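Local coordinates for aminopeptidase-like protein (Chaetomium thermophilum, PDB 5JM6) that is probably a zinc-dependent aminopeptidase of the M18 family, assembled as a dodecamer and linked to the Cvt pathway of selective autophagy, at residues Ala434-Ser443 and Phe506-Trp517. Numbering follows the deposited sequence.
Sequences AILDRIAELS and FLDFWEEVDLEW
Leu442 covers one face of the Phe509 ring, its CB standing 3.7 Å from the ring centroid, almost on the normal, in a CH-pi contact. Two indoles are met at their edges: Ile435 CG2 lies 3.7 Å from Trp510 CZ3, and Ala434 CB comes up to CZ2 of Trp517. The guanidinium of Arg438 has Leu442 CD2 above one face, displaced toward its rim, and takes the carboxylate of Glu516 at its edge. Arg438 grips Glu516 side-on, Arg438 NE to Glu516 OE1 and Arg438 NH2 to Glu516 OE2, each bond 2.7 Å long, with the two planes 35° apart. A bend at chi2 (70°) turns the arginine toward Glu516, in the type I turn from Asp514 to Trp517. A methionine in place of Arg438 would probably leave the Glu516 carboxylate without its charged mate and that turn less firmly tied to helix 430-443. On the buried side of the salt bridge, Val513 is a knob among Ile435, Arg438, Ile439 and Leu442, its CG2 3.6 Å from Ile439 CG1. The axes of segments 434-443 and 506-514 approach to 9.6 Å, their N-to-C directions 117° apart, and both lie against the large mixed sheet: Leu436 and Phe506 reach Val388 of strand 386-394, while Trp517 packs on Thr190 of a neighbouring subunit.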
ATOM      1  N   ALA A 434      12.446   8.273  50.930  1.00 30.47           N
ATOM      2  CA  ALA A 434      13.268   8.329  52.134  1.00 33.18           C
ATOM      3  C   ALA A 434      12.488   7.829  53.347  1.00 36.95           C
ATOM      4  O   ALA A 434      13.013   7.079  54.169  1.00 32.61           O
ATOM      5  CB  ALA A 434      13.773   9.745  52.374  1.00 37.60           C
ATOM      6  N   ILE A 435      11.226   8.236  53.437  1.00 36.50           N
ATOM      7  CA  ILE A 435      10.361   7.832  54.540  1.00 33.61           C
ATOM      8  C   ILE A 435      10.065   6.334  54.517  1.00 34.31           C
ATOM      9  O   ILE A 435      10.220   5.649  55.528  1.00 35.69           O
ATOM     10  CB  ILE A 435       9.029   8.611  54.515  1.00 34.47           C
ATOM     11  CG1 ILE A 435       9.286  10.105  54.715  1.00 36.79           C
ATOM     12  CG2 ILE A 435       8.075   8.086  55.580  1.00 27.33           C
ATOM     13  CD1 ILE A 435       8.138  10.982  54.279  1.00 28.65           C
ATOM     14  N   LEU A 436       9.650   5.820  53.362  1.00 31.15           N
ATOM     15  CA  LEU A 436       9.241   4.421  53.276  1.00 33.72           C
ATOM     16  C   LEU A 436      10.430   3.463  53.278  1.00 39.60           C
ATOM     17  O   LEU A 436      10.301   2.322  53.717  1.00 36.56           O
ATOM     18  CB  LEU A 436       8.386   4.183  52.032  1.00 34.84           C
ATOM     19  CG  LEU A 436       7.077   4.959  51.875  1.00 32.14           C
ATOM     20  CD1 LEU A 436       6.520   4.692  50.498  1.00 34.47           C
ATOM     21  CD2 LEU A 436       6.061   4.580  52.941  1.00 31.84           C
ATOM     22  N   ASP A 437      11.582   3.911  52.787  1.00 44.72           N
ATOM     23  CA  ASP A 437      12.793   3.111  52.932  1.00 42.23           C
ATOM     24  C   ASP A 437      13.169   3.033  54.405  1.00 39.86           C
ATOM     25  O   ASP A 437      13.639   2.000  54.884  1.00 40.35           O
ATOM     26  CB  ASP A 437      13.951   3.687  52.113  1.00 39.18           C
ATOM     27  CG  ASP A 437      13.928   3.224  50.671  1.00 46.75           C
ATOM     28  OD1 ASP A 437      13.060   2.393  50.330  1.00 48.49           O
ATOM     29  OD2 ASP A 437      14.785   3.675  49.882  1.00 46.06           O
ATOM     30  N   ARG A 438      12.945   4.129  55.124  1.00 40.57           N
ATOM     31  CA  ARG A 438      13.238   4.185  56.550  1.00 37.57           C
ATOM     32  C   ARG A 438      12.279   3.302  57.344  1.00 41.68           C
ATOM     33  O   ARG A 438      12.695   2.585  58.253  1.00 44.89           O
ATOM     34  CB  ARG A 438      13.172   5.630  57.047  1.00 34.76           C
ATOM     35  CG  ARG A 438      13.220   5.779  58.555  1.00 38.33           C
ATOM     36  CD  ARG A 438      14.591   5.442  59.110  1.00 41.80           C
ATOM     37  NE  ARG A 438      14.674   5.733  60.538  1.00 44.65           N
ATOM     38  CZ  ARG A 438      15.384   5.021  61.405  1.00 44.31           C
ATOM     39  NH1 ARG A 438      16.074   3.967  60.990  1.00 47.99           N
ATOM     40  NH2 ARG A 438      15.402   5.359  62.687  1.00 37.18           N
ATOM     41  N   ILE A 439      10.997   3.350  57.000  1.00 38.38           N
ATOM     42  CA  ILE A 439      10.022   2.486  57.651  1.00 41.16           C
ATOM     43  C   ILE A 439      10.340   1.021  57.352  1.00 40.67           C
ATOM     44  O   ILE A 439      10.283   0.174  58.245  1.00 37.10           O
ATOM     45  CB  ILE A 439       8.583   2.838  57.221  1.00 39.57           C
ATOM     46  CG1 ILE A 439       8.106   4.063  58.007  1.00 36.23           C
ATOM     47  CG2 ILE A 439       7.639   1.668  57.451  1.00 40.92           C
ATOM     48  CD1 ILE A 439       6.680   4.464  57.738  1.00 33.97           C
ATOM     49  N   ALA A 440      10.717   0.735  56.109  1.00 41.45           N
ATOM     50  CA  ALA A 440      11.073  -0.625  55.715  1.00 40.23           C
ATOM     51  C   ALA A 440      12.210  -1.186  56.563  1.00 39.95           C
ATOM     52  O   ALA A 440      12.246  -2.383  56.849  1.00 40.61           O
ATOM     53  CB  ALA A 440      11.451  -0.670  54.245  1.00 35.22           C
ATOM     54  N   GLU A 441      13.134  -0.326  56.975  1.00 37.22           N
ATOM     55  CA  GLU A 441      14.268  -0.787  57.761  1.00 37.32           C
ATOM     56  C   GLU A 441      13.862  -1.108  59.196  1.00 42.84           C
ATOM     57  O   GLU A 441      14.376  -2.051  59.798  1.00 44.47           O
ATOM     58  CB  GLU A 441      15.390   0.247  57.749  1.00 37.06           C
ATOM     59  CG  GLU A 441      16.528  -0.099  58.684  1.00 46.44           C
ATOM     60  CD  GLU A 441      17.634   0.922  58.645  1.00 58.70           C
ATOM     61  OE1 GLU A 441      17.538   1.866  57.834  1.00 58.61           O
ATOM     62  OE2 GLU A 441      18.603   0.779  59.421  1.00 65.84           O
ATOM     63  N   LEU A 442      12.933  -0.333  59.745  1.00 40.81           N
ATOM     64  CA  LEU A 442      12.438  -0.602  61.088  1.00 38.68           C
ATOM     65  C   LEU A 442      11.548  -1.843  61.100  1.00 40.24           C
ATOM     66  O   LEU A 442      11.384  -2.488  62.137  1.00 44.37           O
ATOM     67  CB  LEU A 442      11.665   0.601  61.630  1.00 38.57           C
ATOM     68  CG  LEU A 442      12.383   1.951  61.631  1.00 41.45           C
ATOM     69  CD1 LEU A 442      11.370   3.083  61.694  1.00 41.78           C
ATOM     70  CD2 LEU A 442      13.361   2.044  62.791  1.00 40.74           C
ATOM     71  N   SER A 443      10.974  -2.167  59.942  1.00 36.62           N
ATOM     72  CA  SER A 443      10.031  -3.278  59.815  1.00 33.54           C
ATOM     73  C   SER A 443      10.679  -4.613  59.463  1.00 36.58           C
ATOM     74  O   SER A 443      10.032  -5.657  59.540  1.00 33.10           O
ATOM     75  CB  SER A 443       8.983  -2.960  58.746  1.00 35.38           C
ATOM     76  OG  SER A 443       8.381  -1.699  58.962  1.00 43.69           O
ATOM     77  N   PHE A 506       4.314   0.539  58.131  1.00 29.49           N
ATOM     78  CA  PHE A 506       4.007   1.938  57.867  1.00 31.04           C
ATOM     79  C   PHE A 506       3.060   2.519  58.917  1.00 33.59           C
ATOM     80  O   PHE A 506       3.361   3.547  59.524  1.00 28.24           O
ATOM     81  CB  PHE A 506       3.416   2.093  56.465  1.00 29.19           C
ATOM     82  CG  PHE A 506       2.721   3.403  56.238  1.00 30.00           C
ATOM     83  CD1 PHE A 506       3.446   4.566  56.038  1.00 29.64           C
ATOM     84  CD2 PHE A 506       1.338   3.468  56.214  1.00 27.97           C
ATOM     85  CE1 PHE A 506       2.802   5.770  55.828  1.00 31.70           C
ATOM     86  CE2 PHE A 506       0.689   4.668  56.003  1.00 27.02           C
ATOM     87  CZ  PHE A 506       1.422   5.822  55.809  1.00 30.70           C
ATOM     88  N   LEU A 507       1.924   1.863  59.136  1.00 29.00           N
ATOM     89  CA  LEU A 507       0.955   2.354  60.109  1.00 31.12           C
ATOM     90  C   LEU A 507       1.569   2.434  61.506  1.00 34.79           C
ATOM     91  O   LEU A 507       1.308   3.379  62.249  1.00 31.98           O
ATOM     92  CB  LEU A 507      -0.296   1.469  60.125  1.00 31.31           C
ATOM     93  CG  LEU A 507      -1.100   1.391  58.821  1.00 33.63           C
ATOM     94  CD1 LEU A 507      -2.147   0.293  58.902  1.00 32.98           C
ATOM     95  CD2 LEU A 507      -1.754   2.722  58.480  1.00 28.59           C
ATOM     96  N   ASP A 508       2.406   1.462  61.856  1.00 34.74           N
ATOM     97  CA  ASP A 508       3.000   1.440  63.189  1.00 32.10           C
ATOM     98  C   ASP A 508       4.135   2.453  63.353  1.00 34.50           C
ATOM     99  O   ASP A 508       4.289   3.041  64.422  1.00 39.56           O
ATOM    100  CB  ASP A 508       3.512   0.035  63.532  1.00 33.26           C
ATOM    101  CG  ASP A 508       2.387  -0.959  63.777  1.00 36.96           C
ATOM    102  OD1 ASP A 508       1.209  -0.544  63.796  1.00 34.95           O
ATOM    103  OD2 ASP A 508       2.685  -2.156  63.967  1.00 37.92           O
ATOM    104  N   PHE A 509       4.955   2.629  62.320  1.00 33.21           N
ATOM    105  CA  PHE A 509       6.133   3.487  62.446  1.00 31.83           C
ATOM    106  C   PHE A 509       6.054   4.907  61.873  1.00 33.70           C
ATOM    107  O   PHE A 509       6.999   5.676  62.051  1.00 31.93           O
ATOM    108  CB  PHE A 509       7.337   2.789  61.818  1.00 37.65           C
ATOM    109  CG  PHE A 509       7.898   1.680  62.659  1.00 35.92           C
ATOM    110  CD1 PHE A 509       8.529   1.957  63.859  1.00 40.83           C
ATOM    111  CD2 PHE A 509       7.805   0.363  62.244  1.00 38.41           C
ATOM    112  CE1 PHE A 509       9.051   0.940  64.636  1.00 41.75           C
ATOM    113  CE2 PHE A 509       8.327  -0.660  63.014  1.00 39.30           C
ATOM    114  CZ  PHE A 509       8.950  -0.370  64.212  1.00 37.23           C
ATOM    115  N   TRP A 510       4.960   5.268  61.208  1.00 30.30           N
ATOM    116  CA  TRP A 510       4.914   6.569  60.535  1.00 28.34           C
ATOM    117  C   TRP A 510       5.157   7.732  61.494  1.00 32.45           C
ATOM    118  O   TRP A 510       5.961   8.618  61.206  1.00 35.75           O
ATOM    119  CB  TRP A 510       3.580   6.784  59.820  1.00 26.81           C
ATOM    120  CG  TRP A 510       3.276   8.241  59.625  1.00 31.75           C
ATOM    121  CD1 TRP A 510       2.277   8.954  60.219  1.00 37.84           C
ATOM    122  CD2 TRP A 510       4.001   9.172  58.808  1.00 35.86           C
ATOM    123  NE1 TRP A 510       2.322  10.265  59.811  1.00 37.40           N
ATOM    124  CE2 TRP A 510       3.372  10.425  58.947  1.00 34.93           C
ATOM    125  CE3 TRP A 510       5.116   9.065  57.969  1.00 37.32           C
ATOM    126  CZ2 TRP A 510       3.819  11.563  58.276  1.00 34.37           C
ATOM    127  CZ3 TRP A 510       5.557  10.198  57.305  1.00 36.00           C
ATOM    128  CH2 TRP A 510       4.910  11.428  57.463  1.00 36.41           C
ATOM    129  N   GLU A 511       4.472   7.715  62.633  1.00 37.67           N
ATOM    130  CA  GLU A 511       4.571   8.805  63.602  1.00 34.59           C
ATOM    131  C   GLU A 511       5.995   8.966  64.123  1.00 36.04           C
ATOM    132  O   GLU A 511       6.488  10.085  64.269  1.00 35.96           O
ATOM    133  CB  GLU A 511       3.608   8.575  64.771  1.00 36.73           C
ATOM    134  CG  GLU A 511       3.755   9.582  65.910  1.00 33.48           C
ATOM    135  CD  GLU A 511       2.779   9.342  67.051  1.00 39.82           C
ATOM    136  OE1 GLU A 511       2.418  10.322  67.739  1.00 37.75           O
ATOM    137  OE2 GLU A 511       2.376   8.179  67.266  1.00 39.17           O
ATOM    138  N   GLU A 512       6.651   7.843  64.397  1.00 36.63           N
ATOM    139  CA  GLU A 512       8.035   7.855  64.858  1.00 42.93           C
ATOM    140  C   GLU A 512       8.964   8.441  63.800  1.00 43.88           C
ATOM    141  O   GLU A 512       9.827   9.265  64.105  1.00 42.79           O
ATOM    142  CB  GLU A 512       8.485   6.440  65.232  1.00 42.68           C
ATOM    143  CG  GLU A 512       9.978   6.299  65.488  1.00 45.55           C
ATOM    144  CD  GLU A 512      10.325   5.010  66.213  1.00 57.14           C
ATOM    145  OE1 GLU A 512       9.392   4.297  66.638  1.00 49.64           O
ATOM    146  OE2 GLU A 512      11.529   4.710  66.357  1.00 57.95           O
ATOM    147  N   VAL A 513       8.777   8.018  62.556  1.00 37.83           N
ATOM    148  CA  VAL A 513       9.618   8.482  61.462  1.00 42.10           C
ATOM    149  C   VAL A 513       9.412   9.974  61.202  1.00 43.50           C
ATOM    150  O   VAL A 513      10.375  10.707  60.978  1.00 45.30           O
ATOM    151  CB  VAL A 513       9.347   7.676  60.175  1.00 38.85           C
ATOM    152  CG1 VAL A 513       9.997   8.339  58.971  1.00 31.11           C
ATOM    153  CG2 VAL A 513       9.849   6.249  60.339  1.00 36.08           C
ATOM    154  N   ASP A 514       8.161  10.425  61.260  1.00 39.50           N
ATOM    155  CA  ASP A 514       7.849  11.829  61.002  1.00 40.02           C
ATOM    156  C   ASP A 514       8.605  12.767  61.944  1.00 46.30           C
ATOM    157  O   ASP A 514       8.917  13.900  61.580  1.00 45.50           O
ATOM    158  CB  ASP A 514       6.345  12.082  61.120  1.00 40.97           C
ATOM    159  CG  ASP A 514       5.974  13.520  60.805  1.00 44.77           C
ATOM    160  OD1 ASP A 514       6.376  14.014  59.731  1.00 43.17           O
ATOM    161  OD2 ASP A 514       5.295  14.159  61.637  1.00 44.08           O
ATOM    162  N   LEU A 515       8.911  12.288  63.146  1.00 45.76           N
ATOM    163  CA  LEU A 515       9.643  13.095  64.117  1.00 43.75           C
ATOM    164  C   LEU A 515      11.159  13.041  63.908  1.00 48.52           C
ATOM    165  O   LEU A 515      11.901  13.739  64.596  1.00 49.97           O
ATOM    166  CB  LEU A 515       9.301  12.654  65.542  1.00 38.17           C
ATOM    167  CG  LEU A 515       7.825  12.751  65.935  1.00 56.41           C
ATOM    168  CD1 LEU A 515       7.567  12.028  67.247  1.00 46.39           C
ATOM    169  CD2 LEU A 515       7.379  14.206  66.021  1.00 53.99           C
ATOM    170  N   GLU A 516      11.620  12.221  62.968  1.00 45.92           N
ATOM    171  CA  GLU A 516      13.042  12.202  62.627  1.00 53.06           C
ATOM    172  C   GLU A 516      13.370  13.286  61.602  1.00 53.76           C
ATOM    173  O   GLU A 516      14.533  13.492  61.257  1.00 49.46           O
ATOM    174  CB  GLU A 516      13.466  10.833  62.086  1.00 50.55           C
ATOM    175  CG  GLU A 516      13.179   9.662  63.010  1.00 55.37           C
ATOM    176  CD  GLU A 516      13.685   8.342  62.453  1.00 48.44           C
ATOM    177  OE1 GLU A 516      14.076   8.302  61.268  1.00 44.61           O
ATOM    178  OE2 GLU A 516      13.695   7.343  63.203  1.00 47.33           O
ATOM    179  N   TRP A 517      12.335  13.971  61.123  1.00 50.90           N
ATOM    180  CA  TRP A 517      12.480  14.995  60.092  1.00 50.41           C
ATOM    181  C   TRP A 517      12.449  16.407  60.674  1.00 54.13           C
ATOM    182  O   TRP A 517      12.243  16.596  61.874  1.00 54.00           O
ATOM    183  CB  TRP A 517      11.362  14.864  59.052  1.00 46.74           C
ATOM    184  CG  TRP A 517      11.572  13.824  57.987  1.00 50.02           C
ATOM    185  CD1 TRP A 517      11.403  12.474  58.107  1.00 48.69           C
ATOM    186  CD2 TRP A 517      11.948  14.059  56.624  1.00 46.30           C
ATOM    187  NE1 TRP A 517      11.669  11.854  56.908  1.00 45.69           N
ATOM    188  CE2 TRP A 517      12.006  12.806  55.982  1.00 42.10           C
ATOM    189  CE3 TRP A 517      12.252  15.208  55.886  1.00 45.15           C
ATOM    190  CZ2 TRP A 517      12.354  12.669  54.639  1.00 45.81           C
ATOM    191  CZ3 TRP A 517      12.597  15.070  54.554  1.00 44.56           C
ATOM    192  CH2 TRP A 517      12.648  13.811  53.946  1.00 45.43           C
TER